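Side-chain contacts in surface antigen protein 2 (Candida albicans, PDB 4Y7S), which binds haem as a secreted hemophore and helps the fungus to take iron from human hemoglobin during hyphal growth: residues R21-I26 with C33-T38; G49-C52 with N56-G59; A84-A87 with P93-I96. One frame throughout, in Å; residues are numbered along the deposited sequence.

From the N terminus, the chain first closes a loop at interaction 1, where the turn that follows helix 19-22 meets 33-38. Interaction 2 follows, joining helix 48-53 to the start of helix 55-68 across a very short connection. Interaction 3 closes last, bringing the end of helix 72-87 against 93-96. The three contacts lie in series, none nested in another or crossing it, yet all touch. Thr-38 and Gln-36 pack on Phe-57, linking interactions 1 and 2. The Cys-52 to Cys-85 disulfide and the probable hydrogen bond between Thr-58 OG1 and Ile-96 O join interactions 2 and 3, and Ile-22 rests on Ala-84 between interactions 1 and 3.

Interaction 1 of 3, residues R21-I26 with C33-T38; sequences RIYDQI and CVKQST
Val-34 presents both of its methyl groups to the 21-26 segment and forms the close-packed part of this contact. Its CG2 sits at the edge of the Tyr-23 ring, in the ring plane, 3.8 Å from CD1. On the inner side Val-34 meets Ile-26 tip to tip, Ile-26 CD1 lying 4.1 Å from Val-34 CG1 and about as far from CG2, so that one methyl end fits against the fork of the valine. With CG anti to the backbone N (chi1 -171°), the Tyr-23 ring reaches past Val-34 toward Lys-35. Here the contact opens to solvent. The lysine chain, extended beyond CG, runs out to the phenol, and its CE comes within 3.3 Å of Tyr-23 OH in an oblique approach; the aliphatic part of an exposed side chain thus flanks the outer end of the tyrosine. Behind these side chains, Ile-22 O accepts backbone bonds from both Gln-25 N and Ile-26 N, shaping the turn that carries Tyr-23 and Ile-26. The contact belongs to the helical basket of the CFEM domain: Phe-77 of helix 72-87 packs on both Ile-26 and Val-34, while the Cys-33 to Cys-64 disulfide fastens the 33-38 segment to helix 55-68.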
ATOM      1  N   ARG A  21     -19.947   9.992   3.090  1.00 18.58           N
ATOM      2  CA  ARG A  21     -19.861  10.830   4.279  1.00 19.12           C
ATOM      3  C   ARG A  21     -19.657  12.305   3.964  1.00 20.57           C
ATOM      4  O   ARG A  21     -20.066  13.161   4.741  1.00 19.44           O
ATOM      5  CB  ARG A  21     -18.716  10.365   5.175  1.00 21.42           C
ATOM      6  CG  ARG A  21     -18.846   8.948   5.673  1.00 18.82           C
ATOM      7  CD  ARG A  21     -20.105   8.709   6.555  1.00 22.01           C
ATOM      8  NE  ARG A  21     -20.218   7.272   6.624  1.00 43.71           N
ATOM      9  CZ  ARG A  21     -21.050   6.540   5.903  1.00 36.45           C
ATOM     10  NH1 ARG A  21     -21.962   7.099   5.125  1.00 30.74           N
ATOM     11  NH2 ARG A  21     -20.997   5.230   6.023  1.00 45.45           N
ATOM     12  N   ILE A  22     -19.050  12.605   2.821  1.00 19.62           N
ATOM     13  CA  ILE A  22     -18.599  13.972   2.549  1.00 23.44           C
ATOM     14  C   ILE A  22     -19.000  14.541   1.183  1.00 21.32           C
ATOM     15  O   ILE A  22     -18.673  15.695   0.871  1.00 21.04           O
ATOM     16  CB  ILE A  22     -17.047  14.040   2.693  1.00 19.77           C
ATOM     17  CG1 ILE A  22     -16.368  13.133   1.682  1.00 17.22           C
ATOM     18  CG2 ILE A  22     -16.616  13.620   4.101  1.00 21.96           C
ATOM     19  CD1 ILE A  22     -14.809  13.202   1.718  1.00 26.67           C
ATOM     20  N   TYR A  23     -19.716  13.755   0.387  1.00 18.97           N
ATOM     21  CA  TYR A  23     -19.934  14.093  -1.008  1.00 25.24           C
ATOM     22  C   TYR A  23     -20.613  15.443  -1.151  1.00 20.97           C
ATOM     23  O   TYR A  23     -20.259  16.230  -2.033  1.00 21.86           O
ATOM     24  CB  TYR A  23     -20.772  13.016  -1.720  1.00 23.19           C
ATOM     25  CG  TYR A  23     -20.820  13.228  -3.220  1.00 20.20           C
ATOM     26  CD1 TYR A  23     -19.733  12.896  -4.014  1.00 22.77           C
ATOM     27  CD2 TYR A  23     -21.943  13.778  -3.838  1.00 22.18           C
ATOM     28  CE1 TYR A  23     -19.758  13.092  -5.382  1.00 24.37           C
ATOM     29  CE2 TYR A  23     -21.982  13.977  -5.208  1.00 26.07           C
ATOM     30  CZ  TYR A  23     -20.884  13.631  -5.974  1.00 26.23           C
ATOM     31  OH  TYR A  23     -20.904  13.828  -7.335  1.00 30.73           O
ATOM     32  N   ASP A  24     -21.586  15.719  -0.321  1.00 23.49           N
ATOM     33  CA  ASP A  24     -22.318  16.962  -0.387  1.00 25.70           C
ATOM     34  C   ASP A  24     -21.589  18.166   0.194  1.00 25.00           C
ATOM     35  O   ASP A  24     -21.995  19.246  -0.009  1.00 25.33           O
ATOM     36  CB  ASP A  24     -23.651  16.813   0.297  1.00 36.19           C
ATOM     37  CG  ASP A  24     -24.556  15.905  -0.432  1.00 42.81           C
ATOM     38  OD1 ASP A  24     -24.462  15.796  -1.651  1.00 44.52           O
ATOM     39  OD2 ASP A  24     -25.362  15.293   0.220  1.00 50.53           O
ATOM     40  N   GLN A  25     -20.529  17.946   0.931  1.00 22.14           N
ATOM     41  CA  GLN A  25     -19.818  19.027   1.566  1.00 23.76           C
ATOM     42  C   GLN A  25     -18.520  19.404   0.904  1.00 22.53           C
ATOM     43  O   GLN A  25     -18.070  20.480   1.055  1.00 24.14           O
ATOM     44  CB  GLN A  25     -19.566  18.724   3.021  1.00 27.24           C
ATOM     45  CG  GLN A  25     -20.793  18.484   3.878  1.00 64.81           C
ATOM     46  CD  GLN A  25     -20.436  17.862   5.201  1.00 63.21           C
ATOM     47  OE1 GLN A  25     -20.422  16.635   5.345  1.00 57.33           O
ATOM     48  NE2 GLN A  25     -20.092  18.698   6.165  1.00 89.09           N
ATOM     49  N   ILE A  26     -17.923  18.497   0.169  1.00 20.44           N
ATOM     50  CA  ILE A  26     -16.615  18.764  -0.432  1.00 19.98           C
ATOM     51  C   ILE A  26     -16.709  19.782  -1.570  1.00 21.24           C
ATOM     52  O   ILE A  26     -17.761  19.932  -2.198  1.00 21.74           O
ATOM     53  CB  ILE A  26     -15.951  17.467  -0.985  1.00 17.92           C
ATOM     54  CG1 ILE A  26     -16.915  16.708  -1.888  1.00 20.74           C
ATOM     55  CG2 ILE A  26     -15.475  16.589   0.156  1.00 25.63           C
ATOM     56  CD1 ILE A  26     -16.288  15.472  -2.556  1.00 20.16           C
ATOM     57  N   CYS A  33     -13.305  12.841  -7.722  1.00 17.15           N
ATOM     58  CA  CYS A  33     -12.173  12.169  -7.127  1.00 20.94           C
ATOM     59  C   CYS A  33     -12.595  11.072  -6.138  1.00 21.03           C
ATOM     60  O   CYS A  33     -11.915  10.053  -6.040  1.00 18.31           O
ATOM     61  CB  CYS A  33     -11.272  13.194  -6.449  1.00 18.77           C
ATOM     62  SG  CYS A  33     -10.607  14.383  -7.599  1.00 26.35           S
ATOM     63  N   VAL A  34     -13.706  11.264  -5.424  1.00 17.79           N
ATOM     64  CA  VAL A  34     -14.118  10.305  -4.399  1.00 16.36           C
ATOM     65  C   VAL A  34     -14.937   9.136  -4.955  1.00 23.70           C
ATOM     66  O   VAL A  34     -15.276   8.213  -4.217  1.00 23.63           O
ATOM     67  CB  VAL A  34     -14.903  10.993  -3.253  1.00 22.84           C
ATOM     68  CG1 VAL A  34     -14.038  12.090  -2.607  1.00 19.16           C
ATOM     69  CG2 VAL A  34     -16.230  11.565  -3.721  1.00 18.05           C
ATOM     70  N   LYS A  35     -15.233   9.179  -6.252  1.00 17.41           N
ATOM     71  CA  LYS A  35     -15.960   8.110  -6.936  1.00 21.59           C
ATOM     72  C   LYS A  35     -15.014   6.996  -7.398  1.00 29.32           C
ATOM     73  O   LYS A  35     -15.391   6.120  -8.177  1.00 27.99           O
ATOM     74  CB  LYS A  35     -16.732   8.681  -8.128  1.00 24.54           C
ATOM     75  CG  LYS A  35     -17.823   9.667  -7.738  1.00 25.87           C
ATOM     76  CD  LYS A  35     -18.555  10.193  -8.967  1.00 30.67           C
ATOM     77  CE  LYS A  35     -19.728  11.070  -8.602  1.00 34.81           C
ATOM     78  NZ  LYS A  35     -20.451  11.547  -9.812  1.00 42.42           N
ATOM     79  N   GLN A  36     -13.777   7.052  -6.915  1.00 24.25           N
ATOM     80  CA  GLN A  36     -12.766   6.037  -7.165  1.00 24.27           C
ATOM     81  C   GLN A  36     -13.311   4.630  -6.877  1.00 23.94           C
ATOM     82  O   GLN A  36     -13.977   4.408  -5.862  1.00 19.69           O
ATOM     83  CB  GLN A  36     -11.544   6.352  -6.296  1.00 24.06           C
ATOM     84  CG  GLN A  36     -10.373   5.412  -6.415  1.00 31.22           C
ATOM     85  CD  GLN A  36      -9.639   5.623  -7.713  1.00 40.38           C
ATOM     86  OE1 GLN A  36      -9.622   6.743  -8.244  1.00 29.54           O
ATOM     87  NE2 GLN A  36      -8.984   4.563  -8.220  1.00 33.73           N
ATOM     88  N   SER A  37     -13.032   3.680  -7.761  1.00 23.52           N
ATOM     89  CA  SER A  37     -13.465   2.301  -7.553  1.00 26.50           C
ATOM     90  C   SER A  37     -12.848   1.689  -6.303  1.00 26.98           C
ATOM     91  O   SER A  37     -11.681   1.902  -6.021  1.00 23.55           O
ATOM     92  CB  SER A  37     -13.107   1.442  -8.759  1.00 28.62           C
ATOM     93  OG  SER A  37     -13.376   0.087  -8.467  1.00 29.91           O
ATOM     94  N   THR A  38     -13.629   0.908  -5.566  1.00 22.46           N
ATOM     95  CA  THR A  38     -13.128   0.232  -4.367  1.00 20.58           C
ATOM     96  C   THR A  38     -12.709  -1.214  -4.633  1.00 22.25           C
ATOM     97  O   THR A  38     -12.308  -1.939  -3.720  1.00 24.78           O
ATOM     98  CB  THR A  38     -14.194   0.240  -3.258  1.00 25.10           C
ATOM     99  OG1 THR A  38     -15.365  -0.434  -3.723  1.00 24.89           O
ATOM    100  CG2 THR A  38     -14.567   1.646  -2.897  1.00 23.78           C
TER

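Interaction 2 of 3, residues G49-C52 with N56-G59; sequences GCLC and NFTG. With HEB (heme b/c), chain D.
Leu-51 and Phe-57 meet where two consecutive helices of the CFEM helical basket, 48-53 and 55-68, adjoin. The core of the contact is a CH-pi interaction: Leu-51 CD2 stands over the centre of the Phe-57 ring, 4.0 Å from its centroid and only 4° off the normal. Leu-51 CB approaches the same ring at CE2. A chi1 of -178° swings the phenyl group away from its own amide nitrogen and under the leucine. Next to it, Thr-58 turns its methyl CG2 toward the end of helix 48-53, where it lies 3.3 Å from Leu-51 O and 3.5 Å from Cys-52 O. Its hydroxyl instead bonds to Ile-96 O, which fixes the side-chain rotation and so the place of the methyl. Farther out, Thr-38 packs on both Leu-51 and Phe-57, and disulfides tie Cys-50 to Cys-43 and Cys-52 to Cys-85. Asp-47, the axial ligand of the haem iron, accepts a hydrogen bond at OD1 from Cys-50 N, consistent with the start of helix 48-53 steadying the iron ligand. Gly-49 and Cys-50 form the border of this helix with the haem: Cys-50 SG rests 3.4 Å from C2C of the porphyrin, and Gly-49 O lies 3.5 Å from the haem atom CAB.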
ATOM      1  N   GLY A  49     -14.047   3.320   7.401  1.00 14.48           N
ATOM      2  CA  GLY A  49     -12.756   3.145   8.045  1.00 18.21           C
ATOM      3  C   GLY A  49     -11.742   2.436   7.174  1.00 15.82           C
ATOM      4  O   GLY A  49     -10.601   2.874   7.068  1.00 17.22           O
ATOM      5  N   CYS A  50     -12.151   1.343   6.533  1.00 18.80           N
ATOM      6  CA  CYS A  50     -11.235   0.641   5.644  1.00 16.99           C
ATOM      7  C   CYS A  50     -10.793   1.538   4.466  1.00 17.32           C
ATOM      8  O   CYS A  50      -9.612   1.609   4.140  1.00 15.99           O
ATOM      9  CB  CYS A  50     -11.886  -0.637   5.125  1.00 22.38           C
ATOM     10  SG  CYS A  50     -10.798  -1.673   4.141  1.00 21.27           S
ATOM     11  N   LEU A  51     -11.721   2.275   3.877  1.00 17.59           N
ATOM     12  CA  LEU A  51     -11.398   3.120   2.726  1.00 14.32           C
ATOM     13  C   LEU A  51     -10.591   4.365   3.120  1.00 17.89           C
ATOM     14  O   LEU A  51     -10.058   5.072   2.256  1.00 22.36           O
ATOM     15  CB  LEU A  51     -12.683   3.524   2.005  1.00 13.09           C
ATOM     16  CG  LEU A  51     -13.418   2.356   1.365  1.00 16.63           C
ATOM     17  CD1 LEU A  51     -14.770   2.784   0.834  1.00 23.49           C
ATOM     18  CD2 LEU A  51     -12.599   1.724   0.278  1.00 16.11           C
ATOM     19  N   CYS A  52     -10.509   4.628   4.421  1.00 15.72           N
ATOM     20  CA  CYS A  52      -9.646   5.682   4.958  1.00 12.80           C
ATOM     21  C   CYS A  52      -8.188   5.248   5.138  1.00 13.91           C
ATOM     22  O   CYS A  52      -7.302   6.096   5.298  1.00 19.16           O
ATOM     23  CB  CYS A  52     -10.177   6.155   6.314  1.00 15.11           C
ATOM     24  SG  CYS A  52     -11.714   7.106   6.219  1.00 15.86           S
ATOM     25  N   ASN A  56      -3.680   2.539  -1.645  1.00 18.77           N
ATOM     26  CA  ASN A  56      -3.939   2.480  -3.076  1.00 19.41           C
ATOM     27  C   ASN A  56      -5.247   3.215  -3.392  1.00 21.32           C
ATOM     28  O   ASN A  56      -5.401   3.786  -4.460  1.00 23.94           O
ATOM     29  CB  ASN A  56      -4.039   1.037  -3.572  1.00 28.31           C
ATOM     30  CG  ASN A  56      -4.014   0.948  -5.084  1.00 46.18           C
ATOM     31  OD1 ASN A  56      -3.179   1.581  -5.733  1.00 38.65           O
ATOM     32  ND2 ASN A  56      -4.935   0.175  -5.658  1.00 43.22           N
ATOM     33  N   PHE A  57      -6.178   3.204  -2.450  1.00 17.48           N
ATOM     34  CA  PHE A  57      -7.428   3.943  -2.609  1.00 16.80           C
ATOM     35  C   PHE A  57      -7.276   5.430  -2.234  1.00 18.49           C
ATOM     36  O   PHE A  57      -7.592   6.316  -3.034  1.00 17.59           O
ATOM     37  CB  PHE A  57      -8.538   3.302  -1.767  1.00 18.18           C
ATOM     38  CG  PHE A  57      -9.867   3.978  -1.922  1.00 17.00           C
ATOM     39  CD1 PHE A  57     -10.710   3.652  -2.992  1.00 22.06           C
ATOM     40  CD2 PHE A  57     -10.269   4.951  -1.033  1.00 15.80           C
ATOM     41  CE1 PHE A  57     -11.944   4.284  -3.149  1.00 19.05           C
ATOM     42  CE2 PHE A  57     -11.506   5.596  -1.192  1.00 20.45           C
ATOM     43  CZ  PHE A  57     -12.337   5.257  -2.251  1.00 17.68           C
ATOM     44  N   THR A  58      -6.788   5.717  -1.029  1.00 18.55           N
ATOM     45  CA  THR A  58      -6.686   7.107  -0.590  1.00 17.04           C
ATOM     46  C   THR A  58      -5.716   7.887  -1.472  1.00 14.12           C
ATOM     47  O   THR A  58      -5.888   9.079  -1.675  1.00 16.56           O
ATOM     48  CB  THR A  58      -6.218   7.230   0.866  1.00 13.68           C
ATOM     49  OG1 THR A  58      -4.871   6.775   0.969  1.00 15.57           O
ATOM     50  CG2 THR A  58      -7.128   6.437   1.810  1.00 17.81           C
ATOM     51  N   GLY A  59      -4.675   7.222  -1.950  1.00 15.32           N
ATOM     52  CA  GLY A  59      -3.668   7.874  -2.780  1.00 16.44           C
ATOM     53  C   GLY A  59      -4.246   8.263  -4.132  1.00 16.77           C
ATOM     54  O   GLY A  59      -3.927   9.313  -4.691  1.00 17.35           O
TER
HETATM   55 FE   HEB D 201     -13.634  -2.857   8.265  1.00 22.85          FE
HETATM   56  CHA HEB D 201     -16.514  -4.657   8.800  1.00 23.61           C
HETATM   57  CHB HEB D 201     -14.699  -0.550  10.602  1.00 19.13           C
HETATM   58  CHC HEB D 201     -10.464  -1.504   8.442  1.00 24.94           C
HETATM   59  CHD HEB D 201     -12.319  -5.390   6.401  1.00 25.82           C
HETATM   60  NA  HEB D 201     -15.304  -2.653   9.509  1.00 17.24           N
HETATM   61  C1A HEB D 201     -16.392  -3.488   9.515  1.00 21.24           C
HETATM   62  C2A HEB D 201     -17.375  -2.940  10.418  1.00 26.23           C
HETATM   63  C3A HEB D 201     -16.875  -1.805  10.921  1.00 18.69           C
HETATM   64  C4A HEB D 201     -15.556  -1.603  10.356  1.00 20.36           C
HETATM   65  CMA HEB D 201     -17.538  -0.838  11.932  1.00 21.83           C
HETATM   66  CAA HEB D 201     -18.750  -3.587  10.728  1.00 37.68           C
HETATM   67  CBA HEB D 201     -18.678  -4.246  12.105  1.00 47.48           C
HETATM   68  CGA HEB D 201     -20.028  -4.781  12.523  1.00 42.94           C
HETATM   69  O1A HEB D 201     -20.311  -4.825  13.748  1.00 59.88           O
HETATM   70  O2A HEB D 201     -20.824  -5.170  11.643  1.00 33.07           O
HETATM   71  NB  HEB D 201     -12.770  -1.398   9.339  1.00 16.82           N
HETATM   72  C1B HEB D 201     -13.386  -0.486  10.179  1.00 21.03           C
HETATM   73  C2B HEB D 201     -12.419   0.538  10.532  1.00 21.81           C
HETATM   74  C3B HEB D 201     -11.275   0.244   9.913  1.00 19.30           C
HETATM   75  C4B HEB D 201     -11.474  -0.949   9.170  1.00 20.46           C
HETATM   76  CMB HEB D 201     -12.684   1.755  11.437  1.00 14.91           C
HETATM   77  CAB HEB D 201      -9.909   0.956   9.910  1.00 18.67           C
HETATM   78  CBB HEB D 201      -9.549   1.800  10.866  1.00 32.90           C
HETATM   79  NC  HEB D 201     -11.735  -3.359   7.605  1.00 24.71           N
HETATM   80  C1C HEB D 201     -10.588  -2.622   7.693  1.00 14.03           C
HETATM   81  C2C HEB D 201      -9.544  -3.205   6.869  1.00 24.27           C
HETATM   82  C3C HEB D 201     -10.084  -4.281   6.293  1.00 21.05           C
HETATM   83  C4C HEB D 201     -11.456  -4.395   6.754  1.00 22.20           C
HETATM   84  CMC HEB D 201      -8.121  -2.599   6.730  1.00 25.67           C
HETATM   85  CAC HEB D 201      -9.465  -5.304   5.324  1.00 30.72           C
HETATM   86  CBC HEB D 201      -8.157  -5.333   5.089  1.00 38.11           C
HETATM   87  ND  HEB D 201     -14.288  -4.742   7.733  1.00 23.25           N
HETATM   88  C1D HEB D 201     -13.596  -5.578   6.870  1.00 28.79           C
HETATM   89  C2D HEB D 201     -14.446  -6.677   6.490  1.00 35.06           C
HETATM   90  C3D HEB D 201     -15.749  -6.454   7.250  1.00 31.85           C
HETATM   91  C4D HEB D 201     -15.563  -5.230   7.985  1.00 32.98           C
HETATM   92  CMD HEB D 201     -14.089  -7.838   5.542  1.00 40.63           C
HETATM   93  CAD HEB D 201     -17.023  -7.315   7.191  1.00 36.28           C
HETATM   94  CBD HEB D 201     -17.043  -8.419   8.234  1.00 44.13           C
HETATM   95  CGD HEB D 201     -18.154  -9.378   7.872  1.00 68.86           C
HETATM   96  O1D HEB D 201     -18.932  -9.095   6.909  1.00 61.66           O
HETATM   97  O2D HEB D 201     -18.254 -10.438   8.550  1.00 85.82           O

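Interaction 3 of 3, residues A84-A87 with P93-I96; sequences ACAA and PYWI
Cys-85 and Ala-86, near the C-terminal end of helix 72-87, meet the carbonyl and ring of Tyr-94 and the indole of Trp-95 where the chain folds back within the CFEM helical basket. The helix offers two small bumps, and the returning loop receives them. The first is Cys-85: its CB points at the Tyr-94 peptide and comes to 3.1 Å from Tyr-94 O, a close fit against the backbone. Its sulfur sits in the angle between carbonyl and indole, Cys-85 SG lying 3.8 Å from Tyr-94 O and 3.9 Å from Trp-95 CD1. This is a sulfur-aromatic contact of oblique geometry, with SG 4.8 Å from the centroid of the five-membered ring and 67° off its normal. The second bump is the Ala-86 methyl, which nestles obliquely against the CG and CD1 side of the Tyr-94 ring, its CB 3.7 Å from Tyr-94 CD1. The two aromatic side chains leave the loop on different courses, Tyr-94 passing along the partly exposed flank of the helix and Trp-95 running inward beside the sulfur. A chi1 of -174° carries the indole into the interior, where it packs on Thr-58 and Val-61 of helix 55-68 and lies nearly parallel to the ring of Phe-18. The loop is braced by a classic gamma turn centred on Tyr-94, in which Trp-95 N bonds to Pro-93 O at 2.8 Å.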
ATOM      1  N   ALA A  84     -14.257  12.721   8.534  1.00 15.40           N
ATOM      2  CA  ALA A  84     -15.047  11.519   8.306  1.00 18.85           C
ATOM      3  C   ALA A  84     -14.307  10.279   8.799  1.00 20.61           C
ATOM      4  O   ALA A  84     -14.896   9.399   9.419  1.00 19.36           O
ATOM      5  CB  ALA A  84     -15.379  11.374   6.836  1.00 15.80           C
ATOM      6  N   CYS A  85     -13.017  10.217   8.515  1.00 15.14           N
ATOM      7  CA  CYS A  85     -12.216   9.071   8.897  1.00 16.50           C
ATOM      8  C   CYS A  85     -12.040   9.021  10.414  1.00 14.27           C
ATOM      9  O   CYS A  85     -12.098   7.956  11.015  1.00 15.36           O
ATOM     10  CB  CYS A  85     -10.869   9.116   8.178  1.00 17.66           C
ATOM     11  SG  CYS A  85     -11.050   9.018   6.395  1.00 15.92           S
ATOM     12  N   ALA A  86     -11.842  10.182  11.037  1.00 17.93           N
ATOM     13  CA  ALA A  86     -11.740  10.247  12.484  1.00 22.35           C
ATOM     14  C   ALA A  86     -13.053   9.779  13.147  1.00 17.62           C
ATOM     15  O   ALA A  86     -13.047   9.016  14.129  1.00 19.53           O
ATOM     16  CB  ALA A  86     -11.385  11.670  12.925  1.00 19.69           C
ATOM     17  N   ALA A  87     -14.185  10.218  12.620  1.00 18.67           N
ATOM     18  CA  ALA A  87     -15.462   9.811  13.210  1.00 21.46           C
ATOM     19  C   ALA A  87     -15.702   8.312  13.025  1.00 19.36           C
ATOM     20  O   ALA A  87     -16.437   7.687  13.802  1.00 18.41           O
ATOM     21  CB  ALA A  87     -16.606  10.606  12.610  1.00 24.50           C
ATOM     22  N   PRO A  93      -3.015   9.616  11.469  1.00 22.64           N
ATOM     23  CA  PRO A  93      -3.554  10.856  10.888  1.00 20.80           C
ATOM     24  C   PRO A  93      -4.921  10.736  10.208  1.00 17.51           C
ATOM     25  O   PRO A  93      -5.277  11.634   9.438  1.00 20.56           O
ATOM     26  CB  PRO A  93      -2.463  11.246   9.873  1.00 25.37           C
ATOM     27  CG  PRO A  93      -1.942   9.927   9.379  1.00 25.79           C
ATOM     28  CD  PRO A  93      -2.013   8.986  10.575  1.00 27.66           C
ATOM     29  N   TYR A  94      -5.646   9.653  10.488  1.00 21.70           N
ATOM     30  CA  TYR A  94      -7.071   9.537  10.174  1.00 16.02           C
ATOM     31  C   TYR A  94      -7.340   9.228   8.699  1.00 19.75           C
ATOM     32  O   TYR A  94      -7.889   8.172   8.384  1.00 15.66           O
ATOM     33  CB  TYR A  94      -7.806  10.808  10.642  1.00 18.19           C
ATOM     34  CG  TYR A  94      -7.472  11.135  12.091  1.00 22.28           C
ATOM     35  CD1 TYR A  94      -7.915  10.316  13.121  1.00 21.74           C
ATOM     36  CD2 TYR A  94      -6.677  12.224  12.422  1.00 21.92           C
ATOM     37  CE1 TYR A  94      -7.599  10.574  14.440  1.00 24.32           C
ATOM     38  CE2 TYR A  94      -6.363  12.497  13.743  1.00 25.72           C
ATOM     39  CZ  TYR A  94      -6.823  11.668  14.748  1.00 25.17           C
ATOM     40  OH  TYR A  94      -6.516  11.923  16.068  1.00 34.49           O
ATOM     41  N   TRP A  95      -6.982  10.139   7.798  1.00 22.01           N
ATOM     42  CA  TRP A  95      -7.043   9.859   6.368  1.00 18.60           C
ATOM     43  C   TRP A  95      -5.631   9.463   5.943  1.00 23.67           C
ATOM     44  O   TRP A  95      -4.747  10.303   5.843  1.00 18.16           O
ATOM     45  CB  TRP A  95      -7.581  11.056   5.592  1.00 24.05           C
ATOM     46  CG  TRP A  95      -7.804  10.778   4.126  1.00 16.10           C
ATOM     47  CD1 TRP A  95      -8.488   9.728   3.588  1.00 18.42           C
ATOM     48  CD2 TRP A  95      -7.359  11.572   3.024  1.00 13.22           C
ATOM     49  NE1 TRP A  95      -8.478   9.804   2.226  1.00 14.06           N
ATOM     50  CE2 TRP A  95      -7.799  10.933   1.848  1.00 16.74           C
ATOM     51  CE3 TRP A  95      -6.629  12.764   2.911  1.00 19.00           C
ATOM     52  CZ2 TRP A  95      -7.528  11.435   0.583  1.00 16.01           C
ATOM     53  CZ3 TRP A  95      -6.368  13.262   1.654  1.00 21.05           C
ATOM     54  CH2 TRP A  95      -6.823  12.605   0.504  1.00 17.91           C
ATOM     55  N   ILE A  96      -5.409   8.168   5.749  1.00 16.33           N
ATOM     56  CA  ILE A  96      -4.047   7.655   5.639  1.00 19.66           C
ATOM     57  C   ILE A  96      -3.584   7.632   4.195  1.00 19.17           C
ATOM     58  O   ILE A  96      -3.920   6.720   3.453  1.00 20.19           O
ATOM     59  CB  ILE A  96      -3.923   6.206   6.182  1.00 20.98           C
ATOM     60  CG1 ILE A  96      -4.613   6.026   7.550  1.00 28.80           C
ATOM     61  CG2 ILE A  96      -2.461   5.796   6.255  1.00 20.73           C
ATOM     62  CD1 ILE A  96      -3.971   6.739   8.711  1.00 28.28           C
TER